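Long-range contacts in putative polysaccharide deacetylase (Bdellovibrio bacteriovorus HD100, PDB 5JP6), which probably removes acetyl groups from peptidoglycan as a zinc-dependent carbohydrate esterase of family 4: residues A[177-181]-A[206-210]; A[197-203]-A[221-227]; A[270-274]-A[369-373]. The protein carries 1 engineered substitution. All blocks are in the same frame, centred on the assembly; numbering follows the deposited sequence. Where two conformers were deposited one is given.

Contact 1. Residues A[177-181]-A[206-210]; sequences DGPHG and SVRTN. With ZN (zinc ion), chain B.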
ATOM      1  N   ASP A 177      -0.901   3.551   1.318  1.00 18.05           N
ATOM      2  CA  ASP A 177       0.349   4.150   0.838  1.00 19.09           C
ATOM      3  C   ASP A 177       0.476   4.450  -0.625  1.00 18.65           C
ATOM      4  O   ASP A 177       1.494   4.981  -1.050  1.00 21.63           O
ATOM      5  CB  ASP A 177       1.532   3.351   1.345  1.00 20.64           C
ATOM      6  CG  ASP A 177       1.637   3.447   2.818  1.00 24.49           C
ATOM      7  OD1 ASP A 177       1.169   4.477   3.369  1.00 30.91           O
ATOM      8  OD2 ASP A 177       2.127   2.552   3.441  1.00 31.83           O
ATOM      9  N   GLY A 178      -0.585   4.177  -1.356  1.00 18.78           N
ATOM     10  CA  GLY A 178      -0.659   4.476  -2.790  1.00 19.83           C
ATOM     11  C   GLY A 178      -1.154   5.900  -3.006  1.00 19.25           C
ATOM     12  O   GLY A 178      -1.297   6.686  -2.072  1.00 19.16           O
ATOM     13  N   PRO A 179      -1.430   6.241  -4.254  1.00 18.69           N
ATOM     14  CA  PRO A 179      -1.374   5.318  -5.387  1.00 20.13           C
ATOM     15  C   PRO A 179       0.025   5.125  -5.940  1.00 20.71           C
ATOM     16  O   PRO A 179       0.845   6.057  -5.921  1.00 24.25           O
ATOM     17  CB  PRO A 179      -2.248   6.031  -6.430  1.00 22.42           C
ATOM     18  CG  PRO A 179      -2.128   7.475  -6.088  1.00 24.25           C
ATOM     19  CD  PRO A 179      -1.999   7.531  -4.616  1.00 21.14           C
ATOM     20  N   HIS A 180       0.266   3.927  -6.459  1.00 20.01           N
ATOM     21  CA  HIS A 180       1.473   3.662  -7.263  1.00 20.18           C
ATOM     22  C   HIS A 180       1.151   3.955  -8.734  1.00 20.98           C
ATOM     23  O   HIS A 180      -0.002   3.932  -9.137  1.00 23.91           O
ATOM     24  CB  HIS A 180       1.916   2.202  -7.083  1.00 20.15           C
ATOM     25  CG  HIS A 180       3.281   1.895  -7.640  1.00 19.99           C
ATOM     26  ND1 HIS A 180       3.484   1.403  -8.922  1.00 21.58           N
ATOM     27  CD2 HIS A 180       4.504   2.068  -7.107  1.00 21.46           C
ATOM     28  CE1 HIS A 180       4.779   1.250  -9.118  1.00 23.21           C
ATOM     29  NE2 HIS A 180       5.415   1.667  -8.041  1.00 22.01           N
ATOM     30  N   GLY A 181       2.176   4.250  -9.535  1.00 21.65           N
ATOM     31  CA  GLY A 181       1.981   4.530 -10.935  1.00 23.53           C
ATOM     32  C   GLY A 181       1.555   3.375 -11.826  1.00 22.35           C
ATOM     33  O   GLY A 181       0.991   3.614 -12.891  1.00 24.80           O
ATOM     34  N   SER A 206       2.713   9.804  -2.521  1.00 21.81           N
ATOM     35  CA  SER A 206       2.186   9.029  -3.647  1.00 21.23           C
ATOM     36  C   SER A 206       1.179   9.809  -4.477  1.00 20.71           C
ATOM     37  O   SER A 206       1.165   9.731  -5.707  1.00 22.62           O
ATOM     38  CB  SER A 206       1.601   7.705  -3.177  1.00 20.95           C
ATOM     39  OG  SER A 206       2.584   6.849  -2.668  1.00 23.44           O
ATOM     40  N   VAL A 207       0.341  10.565  -3.787  1.00 20.31           N
ATOM     41  CA  VAL A 207      -0.673  11.369  -4.456  1.00 19.54           C
ATOM     42  C   VAL A 207      -0.041  12.467  -5.324  1.00 22.14           C
ATOM     43  O   VAL A 207      -0.447  12.687  -6.452  1.00 25.05           O
ATOM     44  CB  VAL A 207      -1.637  11.995  -3.424  1.00 20.74           C
ATOM     45  CG1 VAL A 207      -2.571  13.034  -4.094  1.00 23.47           C
ATOM     46  CG2 VAL A 207      -2.462  10.908  -2.778  1.00 20.99           C
ATOM     47  N   ARG A 208       0.966  13.127  -4.795  1.00 22.17           N
ATOM     48  CA  ARG A 208       1.661  14.155  -5.556  0.50 23.27           C
ATOM     49  C   ARG A 208       2.411  13.562  -6.772  1.00 23.90           C
ATOM     50  O   ARG A 208       2.520  14.205  -7.813  1.00 26.66           O
ATOM     51  CB  ARG A 208       2.589  14.931  -4.613  0.50 21.34           C
ATOM     52  CG  ARG A 208       1.846  15.846  -3.660  0.50 21.20           C
ATOM     53  CD  ARG A 208       2.822  16.705  -2.880  0.50 23.38           C
ATOM     54  NE  ARG A 208       3.544  15.926  -1.900  0.50 22.92           N
ATOM     55  CZ  ARG A 208       3.080  15.647  -0.694  0.50 25.50           C
ATOM     56  NH1 ARG A 208       1.891  16.099  -0.294  0.50 27.94           N
ATOM     57  NH2 ARG A 208       3.806  14.922   0.116  0.50 26.73           N
ATOM     58  N   THR A 209       2.921  12.353  -6.640  1.00 23.95           N
ATOM     59  CA  THR A 209       3.607  11.697  -7.739  1.00 25.55           C
ATOM     60  C   THR A 209       2.637  11.209  -8.820  1.00 22.61           C
ATOM     61  O   THR A 209       2.917  11.336  -9.998  1.00 25.71           O
ATOM     62  CB  THR A 209       4.462  10.533  -7.200  1.00 25.20           C
ATOM     63  OG1 THR A 209       5.393  11.024  -6.241  1.00 27.12           O
ATOM     64  CG2 THR A 209       5.179   9.824  -8.344  1.00 26.79           C
ATOM     65  N   ASN A 210       1.464  10.704  -8.401  1.00 21.20           N
ATOM     66  CA  ASN A 210       0.548   9.963  -9.263  1.00 21.62           C
ATOM     67  C   ASN A 210      -0.892  10.475  -9.182  1.00 22.82           C
ATOM     68  O   ASN A 210      -1.826   9.701  -8.910  1.00 22.22           O
ATOM     69  CB  ASN A 210       0.595   8.466  -8.919  1.00 22.06           C
ATOM     70  CG  ASN A 210       1.974   7.905  -8.982  1.00 21.94           C
ATOM     71  OD1 ASN A 210       2.608   7.955 -10.060  1.00 25.26           O
ATOM     72  ND2 ASN A 210       2.477   7.406  -7.866  1.00 24.30           N
TER
HETATM   73 ZN    ZN B 401       1.444   2.732   5.742  0.50 37.29          ZN
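S206, in the helix 204-209, turns its hydroxyl to the backbone of the zinc-binding loop: OG donates to D177 O at 2.7 Å, tilted moderately out of the carbonyl plane. OG lies beside its own backbone N (chi1 -67°), which carries the hydroxyl off the helix toward the loop. The CB of S206 meanwhile packs against the backbone at 3.3 Å from G178 O. N210, the first residue to leave the helix, makes the second grip. Its CG also stands beside the backbone N, bringing the amide up to P179, and ND2 donates to P179 O at 2.9 Å. This bond is bent, with 139° at the hydrogen, and P179 O lies out of the amide plane. The OD1 branch takes no part in it and rests against G181 CA at 3.6 Å. Between the two polar grips sits the P179 ring, preceded by a cis peptide bond. Its CD meets V207 CG2 at 3.9 Å, and its CG lies 3.6 Å from N210 O. A213 and L214 of helix 211-219 pack on the same proline, while V207 also reaches helix 251-269. The D177 side chain starts away from the helix, and its OD2 binds zinc at 2.4 Å; H227 and Y280 complete the protein ligands seen here. D177 to P179 are the last residues of the TFDDGP sequence that marks the NodB homology domain. Two side chains thus hold two loop carbonyls, one on either side of the cis peptide. The first of these carbonyls belongs to the metal ligand itself, making S206 a second-shell residue that anchors the backbone of D177, whose side chain binds the zinc.

Contact 2. Residues A[197-203]-A[221-227]; sequences KAMFFAT and GHVIGSH. With ZN (zinc ion), chain B.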
ATOM      1  N   LYS A 197     -15.620  -3.080  -4.080  1.00 21.27           N
ATOM      2  CA  LYS A 197     -15.183  -1.722  -3.748  1.00 20.83           C
ATOM      3  C   LYS A 197     -14.229  -1.842  -2.571  1.00 19.31           C
ATOM      4  O   LYS A 197     -14.289  -2.797  -1.808  1.00 22.84           O
ATOM      5  CB  LYS A 197     -16.381  -0.846  -3.386  1.00 22.40           C
ATOM      6  CG  LYS A 197     -17.417  -0.750  -4.490  1.00 23.71           C
ATOM      7  CD  LYS A 197     -16.865  -0.082  -5.736  1.00 24.24           C
ATOM      8  CE  LYS A 197     -17.959   0.116  -6.790  1.00 27.36           C
ATOM      9  NZ  LYS A 197     -18.558  -1.183  -7.269  1.00 27.69           N
ATOM     10  N   ALA A 198     -13.382  -0.835  -2.410  1.00 18.44           N
ATOM     11  CA  ALA A 198     -12.340  -0.840  -1.380  1.00 17.82           C
ATOM     12  C   ALA A 198     -12.096   0.553  -0.832  1.00 17.88           C
ATOM     13  O   ALA A 198     -12.557   1.540  -1.385  1.00 18.53           O
ATOM     14  CB  ALA A 198     -11.041  -1.411  -1.967  1.00 18.95           C
ATOM     15  N   MET A 199     -11.353   0.599   0.281  1.00 17.71           N
ATOM     16  CA  MET A 199     -10.998   1.830   0.918  1.00 17.38           C
ATOM     17  C   MET A 199      -9.463   2.037   0.638  1.00 16.05           C
ATOM     18  O   MET A 199      -8.650   1.136   0.917  1.00 18.26           O
ATOM     19  CB  MET A 199     -11.311   1.835   2.423  1.00 17.70           C
ATOM     20  CG  MET A 199     -12.714   1.467   2.793  1.00 20.42           C
ATOM     21  SD  MET A 199     -12.937   1.451   4.556  1.00 21.30           S
ATOM     22  CE  MET A 199     -13.106   3.207   4.873  1.00 21.89           C
ATOM     23  N   PHE A 200      -9.075   3.216   0.152  1.00 17.19           N
ATOM     24  CA  PHE A 200      -7.679   3.549  -0.064  1.00 16.46           C
ATOM     25  C   PHE A 200      -7.250   4.653   0.878  1.00 18.44           C
ATOM     26  O   PHE A 200      -7.859   5.719   0.915  1.00 19.73           O
ATOM     27  CB  PHE A 200      -7.435   3.972  -1.520  1.00 17.10           C
ATOM     28  CG  PHE A 200      -7.620   2.866  -2.517  1.00 16.66           C
ATOM     29  CD1 PHE A 200      -8.873   2.429  -2.870  1.00 18.54           C
ATOM     30  CD2 PHE A 200      -6.507   2.221  -3.074  1.00 18.64           C
ATOM     31  CE1 PHE A 200      -9.044   1.369  -3.767  1.00 18.69           C
ATOM     32  CE2 PHE A 200      -6.671   1.181  -3.965  1.00 19.53           C
ATOM     33  CZ  PHE A 200      -7.939   0.746  -4.308  1.00 19.06           C
ATOM     34  N   PHE A 201      -6.214   4.365   1.658  1.00 17.58           N
ATOM     35  CA  PHE A 201      -5.624   5.332   2.567  1.00 17.17           C
ATOM     36  C   PHE A 201      -4.316   5.797   1.923  1.00 18.08           C
ATOM     37  O   PHE A 201      -3.249   5.231   2.105  1.00 18.50           O
ATOM     38  CB  PHE A 201      -5.429   4.742   3.965  1.00 17.83           C
ATOM     39  CG  PHE A 201      -6.720   4.371   4.633  1.00 17.22           C
ATOM     40  CD1 PHE A 201      -7.268   3.115   4.436  1.00 18.40           C
ATOM     41  CD2 PHE A 201      -7.394   5.263   5.444  1.00 17.85           C
ATOM     42  CE1 PHE A 201      -8.471   2.764   5.019  1.00 19.80           C
ATOM     43  CE2 PHE A 201      -8.598   4.911   6.042  1.00 18.20           C
ATOM     44  CZ  PHE A 201      -9.141   3.666   5.824  1.00 19.44           C
ATOM     45  N   ALA A 202      -4.456   6.843   1.123  1.00 18.31           N
ATOM     46  CA  ALA A 202      -3.384   7.324   0.277  1.00 19.65           C
ATOM     47  C   ALA A 202      -2.399   8.147   1.073  1.00 19.44           C
ATOM     48  O   ALA A 202      -2.775   8.766   2.059  1.00 21.35           O
ATOM     49  CB  ALA A 202      -3.979   8.164  -0.849  1.00 20.14           C
ATOM     50  N   THR A 203      -1.140   8.181   0.639  1.00 20.05           N
ATOM     51  CA  THR A 203      -0.209   9.052   1.294  0.50 20.33           C
ATOM     52  C   THR A 203       0.126  10.234   0.381  1.00 21.32           C
ATOM     53  O   THR A 203       0.084  10.118  -0.865  1.00 23.65           O
ATOM     54  CB  THR A 203       1.023   8.234   1.693  0.50 21.68           C
ATOM     55  OG1 THR A 203       1.624   8.795   2.857  0.50 23.75           O
ATOM     56  CG2 THR A 203       1.945   8.071   0.442  0.50 17.15           C
ATOM     57  N   GLY A 221     -15.275   4.394  -7.875  1.00 21.37           N
ATOM     58  CA  GLY A 221     -16.259   4.355  -6.778  1.00 21.33           C
ATOM     59  C   GLY A 221     -15.717   3.995  -5.408  1.00 19.94           C
ATOM     60  O   GLY A 221     -16.475   3.804  -4.468  1.00 23.20           O
ATOM     61  N   HIS A 222     -14.396   3.979  -5.274  1.00 20.49           N
ATOM     62  CA  HIS A 222     -13.797   3.585  -4.015  1.00 19.18           C
ATOM     63  C   HIS A 222     -13.774   4.750  -3.023  1.00 19.85           C
ATOM     64  O   HIS A 222     -13.885   5.920  -3.395  1.00 20.67           O
ATOM     65  CB  HIS A 222     -12.392   3.058  -4.267  1.00 18.59           C
ATOM     66  CG  HIS A 222     -12.353   1.927  -5.236  1.00 18.11           C
ATOM     67  ND1 HIS A 222     -12.913   0.700  -4.980  1.00 20.08           N
ATOM     68  CD2 HIS A 222     -11.854   1.868  -6.488  1.00 19.89           C
ATOM     69  CE1 HIS A 222     -12.738  -0.082  -6.035  1.00 20.62           C
ATOM     70  NE2 HIS A 222     -12.086   0.604  -6.955  1.00 20.31           N
ATOM     71  N   VAL A 223     -13.631   4.397  -1.762  1.00 17.83           N
ATOM     72  CA  VAL A 223     -13.403   5.371  -0.688  1.00 18.00           C
ATOM     73  C   VAL A 223     -11.923   5.735  -0.690  1.00 18.00           C
ATOM     74  O   VAL A 223     -11.061   4.868  -0.835  1.00 18.39           O
ATOM     75  CB  VAL A 223     -13.913   4.854   0.672  1.00 18.98           C
ATOM     76  CG1 VAL A 223     -13.282   5.618   1.809  1.00 20.20           C
ATOM     77  CG2 VAL A 223     -15.421   4.922   0.703  1.00 19.21           C
ATOM     78  N   ILE A 224     -11.633   7.026  -0.550  1.00 17.74           N
ATOM     79  CA  ILE A 224     -10.269   7.523  -0.508  1.00 17.15           C
ATOM     80  C   ILE A 224     -10.085   8.486   0.658  1.00 17.59           C
ATOM     81  O   ILE A 224     -10.648   9.566   0.658  1.00 18.74           O
ATOM     82  CB  ILE A 224      -9.848   8.198  -1.811  1.00 18.26           C
ATOM     83  CG1 ILE A 224     -10.157   7.321  -3.016  1.00 19.36           C
ATOM     84  CG2 ILE A 224      -8.360   8.573  -1.759  1.00 18.86           C
ATOM     85  CD1 ILE A 224      -9.902   8.037  -4.337  1.00 19.93           C
ATOM     86  N   GLY A 225      -9.285   8.037   1.636  1.00 17.16           N
ATOM     87  CA  GLY A 225      -8.806   8.864   2.725  1.00 17.08           C
ATOM     88  C   GLY A 225      -7.301   8.944   2.684  1.00 17.41           C
ATOM     89  O   GLY A 225      -6.693   8.895   1.617  1.00 19.08           O
ATOM     90  N   SER A 226      -6.679   9.048   3.853  1.00 18.86           N
ATOM     91  CA  SER A 226      -5.230   9.224   3.902  1.00 19.38           C
ATOM     92  C   SER A 226      -4.550   8.410   5.001  1.00 19.45           C
ATOM     93  O   SER A 226      -5.198   7.967   5.918  1.00 17.99           O
ATOM     94  CB  SER A 226      -4.887  10.717   3.970  1.00 22.29           C
ATOM     95  OG  SER A 226      -5.153  11.268   5.236  1.00 23.01           O
ATOM     96  N   HIS A 227      -3.238   8.200   4.816  1.00 25.92           N
ATOM     97  CA  HIS A 227      -2.369   7.474   5.730  1.00 22.11           C
ATOM     98  C   HIS A 227      -1.133   8.346   5.867  1.00 22.87           C
ATOM     99  O   HIS A 227      -0.482   8.641   4.880  1.00 29.23           O
ATOM    100  CB  HIS A 227      -1.989   6.087   5.222  1.00 21.61           C
ATOM    101  CG  HIS A 227      -1.079   5.311   6.100  1.00 24.84           C
ATOM    102  ND1 HIS A 227      -1.300   5.135   7.437  1.00 33.36           N
ATOM    103  CD2 HIS A 227       0.043   4.576   5.809  1.00 21.17           C
ATOM    104  CE1 HIS A 227      -0.324   4.397   7.955  1.00 30.75           C
ATOM    105  NE2 HIS A 227       0.497   4.056   7.002  1.00 28.92           N
TER
HETATM  106 ZN    ZN B 401       1.444   2.732   5.742  0.50 37.29          ZN
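F200 (chi1 -67°) and H222 (chi1 -56°) both hold CG beside the backbone N, and these torsions bring their rings together edge-to-face. The F200 edge, led by CE1, stands over one face of the imidazole, off toward its rim, with centroids 5.3 Å apart. The same setting of H222 places ND1 at the backbone of the other segment, where it accepts from A198 N at 3.0 Å, the donor lying somewhat out of the ring plane. Beyond this pair the backbones run as adjacent parallel strands, 199-202 beside 223-227. F200 is bonded on both its polar atoms: its N donates to V223 O at 2.8 Å, and its O accepts from G225 N, also at 2.8 Å and nearly along the C=O axis. On the face shared by M199, F201 and V223, M199 and V223 lie side by side, CE meeting CG1 at 3.9 Å. The F201 ring turns its edge to S226 O, with CD2 3.5 Å away. F200, A202, I224 and S226 occupy the other face, where L188 of helix 183-193 packs on F200 and H222. The strands are joined through helices 204-209 and 211-219, a beta-alpha-beta crossover of the distorted (beta/alpha) barrel found in this esterase family. At the C-terminal end H227 has CG anti to its N (chi1 179°), which leads the end of the ring away from 197-203 to the zinc, bound by NE2 at 2.1 Å. A202 O holds its backbone N. Acceptance at ND1 is consistent with a neutral H222 protonated on NE2, whereas the ring of H227 is held by ND1 on R277 O and by NE2 on the zinc, which together should limit its rotation.

Contact 3. Residues A[270-274]-A[369-373]; sequences GWVDP and AKYNS
V272 and K370 meet backbone to backbone: V272 N donates to K370 O at 2.9 Å in a nearly straight bond (166°). In return, K370 CA makes a CA-H...O contact with V272 O, the CA lying 3.2 Å from that oxygen. W271 and V272 are extended, whereas 369-371 forms a short 3-10 turn. A water donates to both V272 O and A369 O, fastening the turn a second time. The chain after strand 358-364 is thereby laid across the loop that leads from helix 251-269 into strand 275-277 of the barrel. Among the side chains, K370 and W271 run side by side and point the same way, each with CG between its backbone N and carbonyl carbon (chi1 66° and 56°). The lysine lies over one face of the indole: NZ stands 3.7 Å from the centroid of the six-membered ring, almost on its normal, as a cation-pi contact, and CE adds a CH-pi contact to the same ring at 3.5 Å. D273 OD1 is 4.4 Å from K370 NZ, beyond a salt bridge, though a water accepts from NZ at 2.9 Å and sits beside D273 OD2. That carboxylate oxygen also accepts from I224 N of strand 223-227. Y371 lies obliquely to the indole, its CD1 against W271 CB; P274 CG touches A369 CB at 3.8 Å.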
ATOM      1  N   GLY A 270     -10.987  17.339  -5.215  1.00 20.35           N
ATOM      2  CA  GLY A 270     -12.030  18.208  -4.740  1.00 22.57           C
ATOM      3  C   GLY A 270     -12.821  17.624  -3.585  1.00 20.80           C
ATOM      4  O   GLY A 270     -13.803  18.195  -3.116  1.00 23.50           O
ATOM      5  N   TRP A 271     -12.360  16.482  -3.089  1.00 20.00           N
ATOM      6  CA  TRP A 271     -12.929  15.855  -1.918  1.00 19.79           C
ATOM      7  C   TRP A 271     -11.908  14.871  -1.352  1.00 18.60           C
ATOM      8  O   TRP A 271     -10.927  14.536  -2.001  1.00 20.07           O
ATOM      9  CB  TRP A 271     -14.234  15.148  -2.248  1.00 21.67           C
ATOM     10  CG  TRP A 271     -14.147  14.121  -3.356  1.00 22.33           C
ATOM     11  CD1 TRP A 271     -14.492  14.293  -4.655  1.00 23.90           C
ATOM     12  CD2 TRP A 271     -13.776  12.752  -3.224  1.00 21.01           C
ATOM     13  NE1 TRP A 271     -14.341  13.120  -5.375  1.00 23.42           N
ATOM     14  CE2 TRP A 271     -13.901  12.146  -4.507  1.00 22.70           C
ATOM     15  CE3 TRP A 271     -13.375  11.959  -2.143  1.00 22.31           C
ATOM     16  CZ2 TRP A 271     -13.656  10.776  -4.720  1.00 23.00           C
ATOM     17  CZ3 TRP A 271     -13.091  10.626  -2.355  1.00 22.52           C
ATOM     18  CH2 TRP A 271     -13.217  10.041  -3.641  1.00 22.62           C
ATOM     19  N   VAL A 272     -12.176  14.453  -0.116  1.00 18.09           N
ATOM     20  CA  VAL A 272     -11.426  13.439   0.572  1.00 18.43           C
ATOM     21  C   VAL A 272     -12.352  12.839   1.610  1.00 18.65           C
ATOM     22  O   VAL A 272     -12.974  13.567   2.391  1.00 19.14           O
ATOM     23  CB  VAL A 272     -10.119  13.957   1.199  1.00 19.31           C
ATOM     24  CG1 VAL A 272     -10.326  15.155   2.141  1.00 19.65           C
ATOM     25  CG2 VAL A 272      -9.392  12.799   1.881  1.00 20.04           C
ATOM     26  N   ASP A 273     -12.506  11.516   1.601  1.00 17.87           N
ATOM     27  CA  ASP A 273     -13.405  10.903   2.570  1.00 18.19           C
ATOM     28  C   ASP A 273     -12.879  11.083   3.986  1.00 18.04           C
ATOM     29  O   ASP A 273     -11.648  11.139   4.212  1.00 19.30           O
ATOM     30  CB  ASP A 273     -13.574   9.408   2.261  1.00 18.62           C
ATOM     31  CG  ASP A 273     -14.479   9.177   1.069  1.00 20.21           C
ATOM     32  OD1 ASP A 273     -15.677   9.617   1.142  1.00 23.25           O
ATOM     33  OD2 ASP A 273     -14.040   8.556   0.087  1.00 19.82           O
ATOM     34  N   PRO A 274     -13.810  11.106   4.957  1.00 18.84           N
ATOM     35  CA  PRO A 274     -13.420  11.383   6.365  1.00 18.86           C
ATOM     36  C   PRO A 274     -12.917  10.126   7.047  1.00 19.32           C
ATOM     37  O   PRO A 274     -13.477   9.702   8.049  1.00 19.77           O
ATOM     38  CB  PRO A 274     -14.716  11.918   6.974  1.00 21.17           C
ATOM     39  CG  PRO A 274     -15.786  11.199   6.190  1.00 19.87           C
ATOM     40  CD  PRO A 274     -15.267  11.210   4.779  1.00 19.91           C
ATOM     41  N   ALA A 369     -19.784  14.927   3.699  1.00 21.50           N
ATOM     42  CA  ALA A 369     -18.630  14.935   4.627  1.00 21.16           C
ATOM     43  C   ALA A 369     -17.329  15.078   3.788  1.00 20.63           C
ATOM     44  O   ALA A 369     -16.410  15.807   4.144  1.00 21.66           O
ATOM     45  CB  ALA A 369     -18.618  13.699   5.525  1.00 24.00           C
ATOM     46  N   LYS A 370     -17.282  14.375   2.656  1.00 20.29           N
ATOM     47  CA  LYS A 370     -16.062  14.289   1.827  1.00 20.02           C
ATOM     48  C   LYS A 370     -15.694  15.654   1.229  1.00 19.65           C
ATOM     49  O   LYS A 370     -14.540  15.883   0.887  1.00 20.22           O
ATOM     50  CB  LYS A 370     -16.207  13.222   0.745  1.00 20.90           C
ATOM     51  CG  LYS A 370     -17.256  13.521  -0.311  1.00 22.42           C
ATOM     52  CD  LYS A 370     -17.706  12.324  -1.144  1.00 34.67           C
ATOM     53  CE  LYS A 370     -16.632  11.713  -1.913  1.00 37.07           C
ATOM     54  NZ  LYS A 370     -17.055  10.654  -2.875  1.00 36.35           N
ATOM     55  N   TYR A 371     -16.681  16.548   1.126  1.00 20.69           N
ATOM     56  CA  TYR A 371     -16.436  17.879   0.572  1.00 20.47           C
ATOM     57  C   TYR A 371     -16.109  18.921   1.612  1.00 23.01           C
ATOM     58  O   TYR A 371     -15.751  20.053   1.243  1.00 23.87           O
ATOM     59  CB  TYR A 371     -17.651  18.340  -0.221  1.00 21.55           C
ATOM     60  CG  TYR A 371     -17.969  17.448  -1.415  1.00 23.18           C
ATOM     61  CD1 TYR A 371     -17.207  17.518  -2.574  1.00 23.86           C
ATOM     62  CD2 TYR A 371     -18.990  16.534  -1.356  1.00 26.84           C
ATOM     63  CE1 TYR A 371     -17.499  16.729  -3.647  1.00 27.48           C
ATOM     64  CE2 TYR A 371     -19.273  15.728  -2.418  1.00 28.75           C
ATOM     65  CZ  TYR A 371     -18.511  15.813  -3.565  1.00 28.27           C
ATOM     66  OH  TYR A 371     -18.782  15.031  -4.674  1.00 32.64           O
ATOM     67  N   ASN A 372     -16.239  18.559   2.888  1.00 21.96           N
ATOM     68  CA  ASN A 372     -16.160  19.524   3.967  1.00 21.44           C
ATOM     69  C   ASN A 372     -15.224  19.042   5.094  1.00 22.16           C
ATOM     70  O   ASN A 372     -15.497  19.263   6.276  1.00 24.18           O
ATOM     71  CB  ASN A 372     -17.574  19.779   4.485  1.00 23.17           C
ATOM     72  CG  ASN A 372     -18.431  20.476   3.458  1.00 25.76           C
ATOM     73  OD1 ASN A 372     -18.239  21.656   3.165  1.00 28.15           O
ATOM     74  ND2 ASN A 372     -19.351  19.721   2.863  1.00 23.94           N
ATOM     75  N   SER A 373     -14.118  18.415   4.700  1.00 19.44           N
ATOM     76  CA  SER A 373     -13.186  17.889   5.683  1.00 20.14           C
ATOM     77  C   SER A 373     -12.639  19.008   6.585  1.00 19.88           C
ATOM     78  O   SER A 373     -12.145  20.030   6.110  1.00 21.18           O
ATOM     79  CB  SER A 373     -11.984  17.248   5.012  1.00 20.23           C
ATOM     80  OG  SER A 373     -11.043  16.810   5.986  1.00 21.82           O
TER
HETATM   81  O   HOH W   1     -13.870  14.462   4.850  1.00 24.59           O
HETATM   82  O   HOH W   2     -15.690   8.193  -2.052  1.00 26.28           O

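How the contacts relate
Contacts 1 and 2 alternate along the chain; contact 3 follows both, its second segment near the C-terminus. The centres of contacts 1 and 2 are about 12 Å apart. They join through D177 N with F201 O and G178 O with T203 N, probable hydrogen bonds that tie the loop after strand 170-176 to strand 199-202; each contact supplies one zinc ligand, D177 and H227. Contact 3, its centre also about 12 Å from that of contact 2 but about 19 Å from that of contact 1, abuts strand 223-227, where D273 N probably bonds I224 O. The zinc-binding loop thus leans on 199-202, paired with 223-227, on which loop 270-274 carries the C-terminal segment.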